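Local coordinates for protein Asp/Glu-specific dipeptidyl-peptidase (PDB 5JXF) that removes dipeptides from the N-terminus of oligopeptides as a serine peptidase of family S46, with strict specificity for Asp or Glu at the P1 position, at residues A[639-644]-A[705-710]; A[93-98]-A[720-725]; A[424-429]-A[541-546]. All coordinates share one frame; numbering follows the deposited sequence.

Contact 1 of 3, residues A[639-644]-A[705-710]; sequences GQYGEN and YVLFIV
Helix 703-713, near the C-terminal end of the chymotrypsin-like peptidase unit, carries on one side a tyrosine from the loop that joins helix 627-635 to strand 648-653: the ring of Tyr641 lies over the backbone between Leu707 and Phe708. Phe708 N sits 3.9 Å above the ring plane of Tyr641 and Leu707 C 4.2 Å above it, both over the ring centre. On the same face, Leu707 CB lies toward the CE1 side of the ring and Phe708 CA toward the CD2 side. At the first, Tyr641 CE1 meets Leu707 CB at 3.6 Å, and Leu707 CD1 follows at 4.1 Å from the same Tyr641 CE1, the two side chains crossing at about a right angle. At the second, Tyr641 CD2 rests 3.8 Å from Phe708 CA and 4.1 Å from Phe708 CB. Phe708 directs its own ring off to one side, its CG anti to the backbone N (chi1 175°), so that Tyr641 CD2 stands at the edge of that ring, near its plane, and the two aromatics do not stack face to face. The reverse face of the tyrosine is covered from within its own loop, where Gln640 CG lies 3.7 Å above the ring plane of Tyr641, offset toward the rim. A short 3-10 turn at 640-641 closes with Gly642 N bonded to Gly639 O and presents the side chain of Tyr641 to the helix. The buried phenol is satisfied one turn further along helix 703-713, Tyr641 OH being hydrogen-bonded to Asp711 OD2. Glu643 ties the loop to the start of the same helix through a salt bridge to Arg704. Helix 717-721 packs against Tyr641 through Lys717 and Ile720, while helix 627-635 meets Phe708 through Leu629 and Leu632.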
loop_
_atom_site.group_PDB
_atom_site.type_symbol
_atom_site.label_atom_id
_atom_site.label_comp_id
_atom_site.label_asym_id
_atom_site.label_seq_id
_atom_site.Cartn_x
_atom_site.Cartn_y
_atom_site.Cartn_z
ATOM N N GLY A 639 28.938 8.003 10.721
ATOM C CA GLY A 639 30.335 7.617 10.708
ATOM C C GLY A 639 30.707 6.834 9.465
ATOM O O GLY A 639 30.176 7.080 8.373
ATOM N N GLN A 640 31.586 5.852 9.641
ATOM C CA GLN A 640 32.080 5.059 8.519
ATOM C C GLN A 640 31.022 4.133 7.944
ATOM O O GLN A 640 31.301 3.382 7.012
ATOM C CB GLN A 640 33.283 4.221 8.934
ATOM C CG GLN A 640 32.970 3.149 9.969
ATOM C CD GLN A 640 34.216 2.381 10.361
ATOM O OE1 GLN A 640 35.290 2.606 9.799
ATOM N NE2 GLN A 640 34.085 1.474 11.335
ATOM N N TYR A 641 29.814 4.174 8.493
ATOM C CA TYR A 641 28.746 3.323 7.983
ATOM C C TYR A 641 27.853 4.044 6.980
ATOM O O TYR A 641 26.986 3.432 6.364
ATOM C CB TYR A 641 27.902 2.800 9.134
ATOM C CG TYR A 641 28.744 2.314 10.262
ATOM C CD1 TYR A 641 29.578 1.214 10.102
ATOM C CD2 TYR A 641 28.735 2.971 11.477
ATOM C CE1 TYR A 641 30.373 0.775 11.143
ATOM C CE2 TYR A 641 29.521 2.546 12.515
ATOM C CZ TYR A 641 30.336 1.442 12.346
ATOM O OH TYR A 641 31.113 1.025 13.394
ATOM N N GLY A 642 28.059 5.347 6.825
ATOM C CA GLY A 642 27.248 6.128 5.911
ATOM C C GLY A 642 27.747 6.155 4.480
ATOM O O GLY A 642 28.884 5.820 4.189
ATOM N N GLU A 643 26.868 6.575 3.577
ATOM C CA GLU A 643 27.160 6.605 2.151
ATOM C C GLU A 643 26.646 7.917 1.575
ATOM O O GLU A 643 25.459 8.022 1.266
ATOM C CB GLU A 643 26.494 5.414 1.453
ATOM C CG GLU A 643 26.715 5.342 -0.049
ATOM C CD GLU A 643 26.048 4.124 -0.670
ATOM O OE1 GLU A 643 24.805 4.143 -0.833
ATOM O OE2 GLU A 643 26.766 3.136 -0.969
ATOM N N ASN A 644 27.519 8.918 1.456
ATOM C CA ASN A 644 27.101 10.240 0.983
ATOM C C ASN A 644 25.981 10.835 1.834
ATOM O O ASN A 644 25.046 11.417 1.293
ATOM C CB ASN A 644 26.614 10.188 -0.477
ATOM C CG ASN A 644 27.571 9.460 -1.401
ATOM O OD1 ASN A 644 28.776 9.402 -1.158
ATOM N ND2 ASN A 644 27.029 8.897 -2.479
ATOM N N TYR A 705 24.158 -1.159 8.234
ATOM C CA TYR A 705 23.128 -0.849 9.240
ATOM C C TYR A 705 23.288 -1.680 10.513
ATOM O O TYR A 705 23.087 -1.171 11.621
ATOM C CB TYR A 705 21.730 -1.066 8.653
ATOM C CG TYR A 705 20.615 -0.544 9.542
ATOM C CD1 TYR A 705 20.631 0.767 10.006
ATOM C CD2 TYR A 705 19.541 -1.342 9.882
ATOM C CE1 TYR A 705 19.626 1.253 10.811
ATOM C CE2 TYR A 705 18.527 -0.867 10.680
ATOM C CZ TYR A 705 18.577 0.432 11.137
ATOM O OH TYR A 705 17.578 0.891 11.942
ATOM N N VAL A 706 23.626 -2.967 10.352
ATOM C CA VAL A 706 23.916 -3.802 11.514
ATOM C C VAL A 706 25.005 -3.170 12.377
ATOM O O VAL A 706 24.820 -2.947 13.580
ATOM C CB VAL A 706 24.355 -5.218 11.098
ATOM C CG1 VAL A 706 24.765 -6.034 12.325
ATOM C CG2 VAL A 706 23.233 -5.899 10.329
ATOM N N LEU A 707 26.132 -2.850 11.756
ATOM C CA LEU A 707 27.258 -2.301 12.510
ATOM C C LEU A 707 26.914 -0.929 13.107
ATOM O O LEU A 707 27.238 -0.648 14.264
ATOM C CB LEU A 707 28.500 -2.208 11.624
ATOM C CG LEU A 707 29.029 -3.493 10.976
ATOM C CD1 LEU A 707 30.188 -3.156 10.053
ATOM C CD2 LEU A 707 29.459 -4.531 12.019
ATOM N N PHE A 708 26.238 -0.093 12.326
ATOM C CA PHE A 708 25.702 1.172 12.836
ATOM C C PHE A 708 24.885 0.972 14.121
ATOM O O PHE A 708 25.038 1.712 15.090
ATOM C CB PHE A 708 24.830 1.860 11.774
ATOM C CG PHE A 708 24.147 3.108 12.260
ATOM C CD1 PHE A 708 24.811 4.334 12.250
ATOM C CD2 PHE A 708 22.843 3.065 12.719
ATOM C CE1 PHE A 708 24.179 5.491 12.699
ATOM C CE2 PHE A 708 22.202 4.221 13.158
ATOM C CZ PHE A 708 22.874 5.439 13.154
ATOM N N ILE A 709 24.022 -0.034 14.134
ATOM C CA ILE A 709 23.176 -0.224 15.296
ATOM C C ILE A 709 24.017 -0.727 16.483
ATOM O O ILE A 709 23.884 -0.230 17.601
ATOM C CB ILE A 709 22.040 -1.190 14.988
ATOM C CG1 ILE A 709 21.065 -0.537 14.009
ATOM C CG2 ILE A 709 21.317 -1.590 16.264
ATOM C CD1 ILE A 709 20.241 0.584 14.648
ATOM N N VAL A 710 24.897 -1.693 16.231
ATOM C CA VAL A 710 25.817 -2.172 17.259
ATOM C C VAL A 710 26.635 -1.017 17.854
ATOM O O VAL A 710 26.846 -0.908 19.079
ATOM C CB VAL A 710 26.781 -3.233 16.679
ATOM C CG1 VAL A 710 27.821 -3.613 17.713
ATOM C CG2 VAL A 710 25.996 -4.442 16.180
#

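Contact 2 of 3, residues A[93-98]-A[720-725]; sequences KGLILT and INEMKL
Lys93, at the turn before strand 95-98, passes its aliphatic chain obliquely across Glu722, which follows helix 717-721. Strand 95-98 belongs to the N-terminal beta-barrel of the chymotrypsin-like double barrel and leads to the helix bearing His101, so the C-terminal tail here reaches across to the first barrel, reminiscent of the C-terminal helix of chymotrypsin, which packs on the first barrel. Lys93 CB stands 3.8 Å from Glu722 OE2. The bend at chi3 (-70°) folds Lys93 CE back toward Glu722 CG at 4.2 Å, while Lys93 NZ stays 5.6 Å from Glu722 OE1, too far for a salt bridge but near enough for a modest attraction. Gly94 bonds through its backbone to Val243, which places the start of the strand beside 239-245. Leu95 points its side chain to the tail: Leu95 CB approaches Glu722 OE2 to 3.3 Å, and Leu95 CD2 lies 4.1 Å from Glu722 CD. Beyond it, Ile96 and Leu97 bond through their backbones to Phe241 and Glu88, placing the strand between 239-245 and 85-89. Glu722 OE2 is itself gripped by Ser91 OG and, as a salt bridge, by Arg242 NH1, which also bonds Lys93 O; these bonds should stabilise the carboxylate as an anion. The apolar end of the contact is Leu95 CD2 meeting Met723 CE at 4.2 Å.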
loop_
_atom_site.group_PDB
_atom_site.type_symbol
_atom_site.label_atom_id
_atom_site.label_comp_id
_atom_site.label_asym_id
_atom_site.label_seq_id
_atom_site.Cartn_x
_atom_site.Cartn_y
_atom_site.Cartn_z
ATOM N N LYS A 93 36.629 -15.266 17.588
ATOM C CA LYS A 93 36.371 -15.736 18.954
ATOM C C LYS A 93 34.918 -16.203 19.150
ATOM O O LYS A 93 34.359 -16.090 20.244
ATOM C CB LYS A 93 36.747 -14.647 19.966
ATOM C CG LYS A 93 38.266 -14.479 20.098
ATOM C CD LYS A 93 38.690 -13.704 21.337
ATOM C CE LYS A 93 38.312 -12.245 21.216
ATOM N NZ LYS A 93 38.988 -11.422 22.266
ATOM N N GLY A 94 34.326 -16.739 18.080
ATOM C CA GLY A 94 33.012 -17.357 18.141
ATOM C C GLY A 94 31.793 -16.442 18.041
ATOM O O GLY A 94 30.666 -16.884 18.234
ATOM N N LEU A 95 32.017 -15.164 17.770
ATOM C CA LEU A 95 30.920 -14.216 17.578
ATOM C C LEU A 95 30.160 -14.628 16.355
ATOM O O LEU A 95 30.739 -14.715 15.272
ATOM C CB LEU A 95 31.444 -12.790 17.421
ATOM C CG LEU A 95 30.386 -11.683 17.392
ATOM C CD1 LEU A 95 29.566 -11.776 18.663
ATOM C CD2 LEU A 95 31.034 -10.296 17.272
ATOM N N ILE A 96 28.875 -14.936 16.534
ATOM C CA ILE A 96 28.009 -15.271 15.403
ATOM C C ILE A 96 26.860 -14.287 15.257
ATOM O O ILE A 96 26.336 -13.729 16.235
ATOM C CB ILE A 96 27.390 -16.698 15.480
ATOM C CG1 ILE A 96 26.477 -16.844 16.688
ATOM C CG2 ILE A 96 28.479 -17.788 15.487
ATOM C CD1 ILE A 96 25.862 -18.207 16.778
ATOM N N LEU A 97 26.451 -14.120 14.013
ATOM C CA LEU A 97 25.421 -13.160 13.665
ATOM C C LEU A 97 24.220 -13.923 13.118
ATOM O O LEU A 97 24.385 -14.869 12.355
ATOM C CB LEU A 97 25.964 -12.149 12.645
ATOM C CG LEU A 97 24.946 -11.141 12.094
ATOM C CD1 LEU A 97 24.587 -10.149 13.197
ATOM C CD2 LEU A 97 25.530 -10.421 10.872
ATOM N N THR A 98 23.023 -13.547 13.548
ATOM C CA THR A 98 21.810 -14.127 12.985
ATOM C C THR A 98 20.675 -13.060 12.989
ATOM O O THR A 98 20.945 -11.875 13.192
ATOM C CB THR A 98 21.384 -15.421 13.752
ATOM O OG1 THR A 98 20.366 -16.106 13.014
ATOM C CG2 THR A 98 20.864 -15.113 15.159
ATOM N N ILE A 720 32.631 -4.809 17.648
ATOM C CA ILE A 720 33.131 -4.513 16.315
ATOM C C ILE A 720 34.638 -4.721 16.221
ATOM O O ILE A 720 35.142 -5.217 15.214
ATOM C CB ILE A 720 32.794 -3.075 15.900
ATOM C CG1 ILE A 720 31.279 -2.883 15.914
ATOM C CG2 ILE A 720 33.392 -2.755 14.529
ATOM C CD1 ILE A 720 30.824 -1.669 15.177
ATOM N N ASN A 721 35.353 -4.346 17.275
ATOM C CA ASN A 721 36.806 -4.481 17.300
ATOM C C ASN A 721 37.222 -5.930 17.070
ATOM O O ASN A 721 38.334 -6.208 16.623
ATOM C CB ASN A 721 37.373 -3.964 18.629
ATOM C CG ASN A 721 37.226 -2.449 18.781
ATOM O OD1 ASN A 721 37.193 -1.718 17.790
ATOM N ND2 ASN A 721 37.152 -1.977 20.023
ATOM N N GLU A 722 36.289 -6.832 17.364
ATOM C CA GLU A 722 36.452 -8.274 17.211
ATOM C C GLU A 722 36.392 -8.681 15.740
ATOM O O GLU A 722 36.897 -9.727 15.361
ATOM C CB GLU A 722 35.349 -8.984 17.996
ATOM C CG GLU A 722 35.689 -10.288 18.609
ATOM C CD GLU A 722 34.509 -10.853 19.379
ATOM O OE1 GLU A 722 33.930 -10.125 20.210
ATOM O OE2 GLU A 722 34.142 -12.019 19.121
ATOM N N MET A 723 35.757 -7.862 14.908
ATOM C CA MET A 723 35.549 -8.272 13.520
ATOM C C MET A 723 36.702 -7.827 12.626
ATOM O O MET A 723 37.551 -7.053 13.033
ATOM C CB MET A 723 34.232 -7.720 12.989
ATOM C CG MET A 723 33.019 -8.020 13.862
ATOM S SD MET A 723 31.618 -7.028 13.304
ATOM C CE MET A 723 30.671 -6.910 14.818
ATOM N N LYS A 724 36.745 -8.346 11.411
ATOM C CA LYS A 724 37.676 -7.836 10.426
ATOM C C LYS A 724 36.896 -7.020 9.383
ATOM O O LYS A 724 36.259 -7.578 8.500
ATOM C CB LYS A 724 38.450 -8.973 9.771
ATOM C CG LYS A 724 39.355 -8.514 8.632
ATOM C CD LYS A 724 40.137 -9.686 8.073
ATOM C CE LYS A 724 41.158 -9.249 7.039
ATOM N NZ LYS A 724 41.956 -10.416 6.576
ATOM N N LEU A 725 36.936 -5.698 9.520
ATOM C CA LEU A 725 36.254 -4.786 8.607
ATOM C C LEU A 725 37.104 -4.584 7.369
ATOM O O LEU A 725 38.286 -4.294 7.483
ATOM C CB LEU A 725 35.985 -3.456 9.308
ATOM C CG LEU A 725 35.209 -3.599 10.620
ATOM C CD1 LEU A 725 34.916 -2.236 11.210
ATOM C CD2 LEU A 725 33.905 -4.381 10.402
#

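Contact 3 of 3, residues A[424-429]-A[541-546]; sequences KLYQLE and NYSKNI
Tyr426 reaches from helix 417-435 to Ser543 on helix 530-545, and its side chain does all the spanning, since the CA atoms of these two residues, the nearest pair between the segments, are 10.7 Å apart. Its CB leaves the helix in the direction of 541-546, and with CG anti to the backbone N (chi1 -174°) the ring stands well out from its own helix. One face of the ring is met from within that helix: Glu429 OE1 lies 4.1 Å above the Tyr426 ring plane, offset toward the rim beside CD1 and CE1. The same Glu429 OE1 comes within 3.1 Å of Tyr426 O, an acceptor facing an acceptor, which would tend to raise the pKa of the glutamate. Tyr532, Ala539 and Asp540 of helix 530-545 also touch the tyrosine side chain. Both helices belong to the large all-helical part of the enzyme, which in S46 peptidases accompanies the chymotrypsin-like double barrel and covers the active-site cleft; this pair sits on its surface, far from the bound dipeptide. At CZ the nearest atom of 541-546 is Ser543 OG, 4.1 Å away. The tip, Tyr426 OH, is hydrogen-bonded to Ser543 OG at 2.9 Å; either hydroxyl may be the donor. The CZ-OH...OG angle is about 140°, and Ser543 OG lies at the ring edge near the plane, so the bond runs outward from the phenol rather than over a face. Ser543 CB is 3.9 Å from Tyr426 OH. Ser543 OG sits between its own backbone N and carbonyl carbon (chi1 64°), and makes a second, weak hydrogen bond to Ala539 O one turn back.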
loop_
_atom_site.group_PDB
_atom_site.type_symbol
_atom_site.label_atom_id
_atom_site.label_comp_id
_atom_site.label_asym_id
_atom_site.label_seq_id
_atom_site.Cartn_x
_atom_site.Cartn_y
_atom_site.Cartn_z
ATOM N N LYS A 424 -0.976 -33.694 24.713
ATOM C CA LYS A 424 0.304 -34.311 25.057
ATOM C C LYS A 424 0.103 -35.400 26.104
ATOM O O LYS A 424 0.824 -36.393 26.114
ATOM C CB LYS A 424 1.304 -33.276 25.559
ATOM C CG LYS A 424 1.778 -32.310 24.491
ATOM C CD LYS A 424 2.868 -31.416 25.029
ATOM C CE LYS A 424 3.183 -30.278 24.077
ATOM N NZ LYS A 424 4.311 -29.495 24.638
ATOM N N LEU A 425 -0.877 -35.210 26.983
ATOM C CA LEU A 425 -1.220 -36.229 27.964
ATOM C C LEU A 425 -1.789 -37.424 27.220
ATOM O O LEU A 425 -1.562 -38.579 27.582
ATOM C CB LEU A 425 -2.222 -35.696 28.984
ATOM C CG LEU A 425 -1.678 -34.641 29.948
ATOM C CD1 LEU A 425 -2.765 -34.175 30.901
ATOM C CD2 LEU A 425 -0.464 -35.163 30.715
ATOM N N TYR A 426 -2.516 -37.127 26.155
ATOM C CA TYR A 426 -3.071 -38.152 25.297
ATOM C C TYR A 426 -1.983 -39.055 24.736
ATOM O O TYR A 426 -2.109 -40.272 24.736
ATOM C CB TYR A 426 -3.839 -37.505 24.164
ATOM C CG TYR A 426 -4.572 -38.468 23.277
ATOM C CD1 TYR A 426 -5.810 -38.987 23.652
ATOM C CD2 TYR A 426 -4.044 -38.841 22.046
ATOM C CE1 TYR A 426 -6.497 -39.865 22.826
ATOM C CE2 TYR A 426 -4.721 -39.714 21.213
ATOM C CZ TYR A 426 -5.944 -40.222 21.608
ATOM O OH TYR A 426 -6.615 -41.083 20.776
ATOM N N GLN A 427 -0.910 -38.452 24.253
ATOM C CA GLN A 427 0.167 -39.219 23.648
ATOM C C GLN A 427 0.917 -40.008 24.721
ATOM O O GLN A 427 1.096 -41.221 24.598
ATOM C CB GLN A 427 1.090 -38.285 22.858
ATOM C CG GLN A 427 0.325 -37.559 21.760
ATOM C CD GLN A 427 1.187 -36.710 20.854
ATOM O OE1 GLN A 427 1.887 -35.804 21.303
ATOM N NE2 GLN A 427 1.133 -36.998 19.563
ATOM N N LEU A 428 1.312 -39.312 25.784
ATOM C CA LEU A 428 1.930 -39.923 26.959
ATOM C C LEU A 428 1.119 -41.125 27.479
ATOM O O LEU A 428 1.703 -42.093 27.977
ATOM C CB LEU A 428 2.097 -38.878 28.064
ATOM C CG LEU A 428 2.868 -39.212 29.345
ATOM C CD1 LEU A 428 4.339 -39.446 29.030
ATOM C CD2 LEU A 428 2.707 -38.102 30.380
ATOM N N GLU A 429 -0.208 -41.070 27.349
ATOM C CA GLU A 429 -1.067 -42.222 27.634
ATOM C C GLU A 429 -0.676 -43.478 26.866
ATOM O O GLU A 429 -0.679 -44.577 27.414
ATOM C CB GLU A 429 -2.515 -41.876 27.307
ATOM C CG GLU A 429 -3.566 -42.905 27.651
ATOM C CD GLU A 429 -4.580 -42.994 26.535
ATOM O OE1 GLU A 429 -4.327 -42.346 25.499
ATOM O OE2 GLU A 429 -5.622 -43.663 26.684
ATOM N N ASN A 541 -11.264 -39.410 18.222
ATOM C CA ASN A 541 -12.060 -39.216 17.015
ATOM C C ASN A 541 -11.155 -39.011 15.807
ATOM O O ASN A 541 -11.409 -39.547 14.728
ATOM C CB ASN A 541 -13.008 -38.027 17.159
ATOM C CG ASN A 541 -13.723 -37.694 15.864
ATOM O OD1 ASN A 541 -14.766 -38.266 15.553
ATOM N ND2 ASN A 541 -13.162 -36.764 15.101
ATOM N N TYR A 542 -10.100 -38.223 15.997
ATOM C CA TYR A 542 -9.114 -38.008 14.946
ATOM C C TYR A 542 -8.301 -39.281 14.694
ATOM O O TYR A 542 -8.226 -39.771 13.562
ATOM C CB TYR A 542 -8.182 -36.839 15.303
ATOM C CG TYR A 542 -6.965 -36.728 14.404
ATOM C CD1 TYR A 542 -7.093 -36.318 13.078
ATOM C CD2 TYR A 542 -5.687 -37.024 14.880
ATOM C CE1 TYR A 542 -5.985 -36.221 12.246
ATOM C CE2 TYR A 542 -4.572 -36.922 14.060
ATOM C CZ TYR A 542 -4.728 -36.520 12.744
ATOM O OH TYR A 542 -3.625 -36.419 11.924
ATOM N N SER A 543 -7.714 -39.822 15.757
ATOM C CA SER A 543 -6.764 -40.926 15.622
ATOM C C SER A 543 -7.417 -42.207 15.117
ATOM O O SER A 543 -6.733 -43.109 14.638
ATOM C CB SER A 543 -6.071 -41.209 16.953
ATOM O OG SER A 543 -7.009 -41.642 17.918
ATOM N N LYS A 544 -8.737 -42.294 15.219
ATOM C CA LYS A 544 -9.410 -43.499 14.771
ATOM C C LYS A 544 -10.223 -43.293 13.498
ATOM O O LYS A 544 -10.348 -44.213 12.694
ATOM C CB LYS A 544 -10.296 -44.053 15.889
ATOM C CG LYS A 544 -9.534 -44.341 17.182
ATOM N N ASN A 545 -10.757 -42.094 13.294
ATOM C CA ASN A 545 -11.697 -41.888 12.193
ATOM C C ASN A 545 -11.216 -40.966 11.076
ATOM O O ASN A 545 -11.954 -40.700 10.127
ATOM C CB ASN A 545 -13.019 -41.354 12.745
ATOM C CG ASN A 545 -13.564 -42.215 13.862
ATOM O OD1 ASN A 545 -13.280 -43.413 13.930
ATOM N ND2 ASN A 545 -14.354 -41.611 14.745
ATOM N N ILE A 546 -9.990 -40.467 11.189
ATOM C CA ILE A 546 -9.421 -39.604 10.155
ATOM C C ILE A 546 -7.989 -40.020 9.847
ATOM O O ILE A 546 -7.630 -40.278 8.694
ATOM C CB ILE A 546 -9.432 -38.118 10.577
ATOM C CG1 ILE A 546 -10.786 -37.742 11.182
ATOM C CG2 ILE A 546 -9.092 -37.225 9.394
ATOM C CD1 ILE A 546 -10.874 -36.327 11.663
#

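From the N terminus, contact 2 opens first, at 93-98 in the N-terminal barrel, and closes only at 720-725, a loop holding nearly the whole chain. Nested within it, contact 3 opens at 424-429 and closes at 541-546, tying two helices of the helical part together. Contact 1 follows in series, closing the shorter loop from 639-644 to 705-710; it too is nested in contact 2, and none cross. Contacts 1 and 2 adjoin, because helices 703-713 and 717-721 are consecutive, and Leu707 CD2 packs on Met723 SD at 3.5 Å. Contact 3 stands apart beyond the chain's centre, about 54 Å and 48 Å, centre to centre, from contacts 1 and 2.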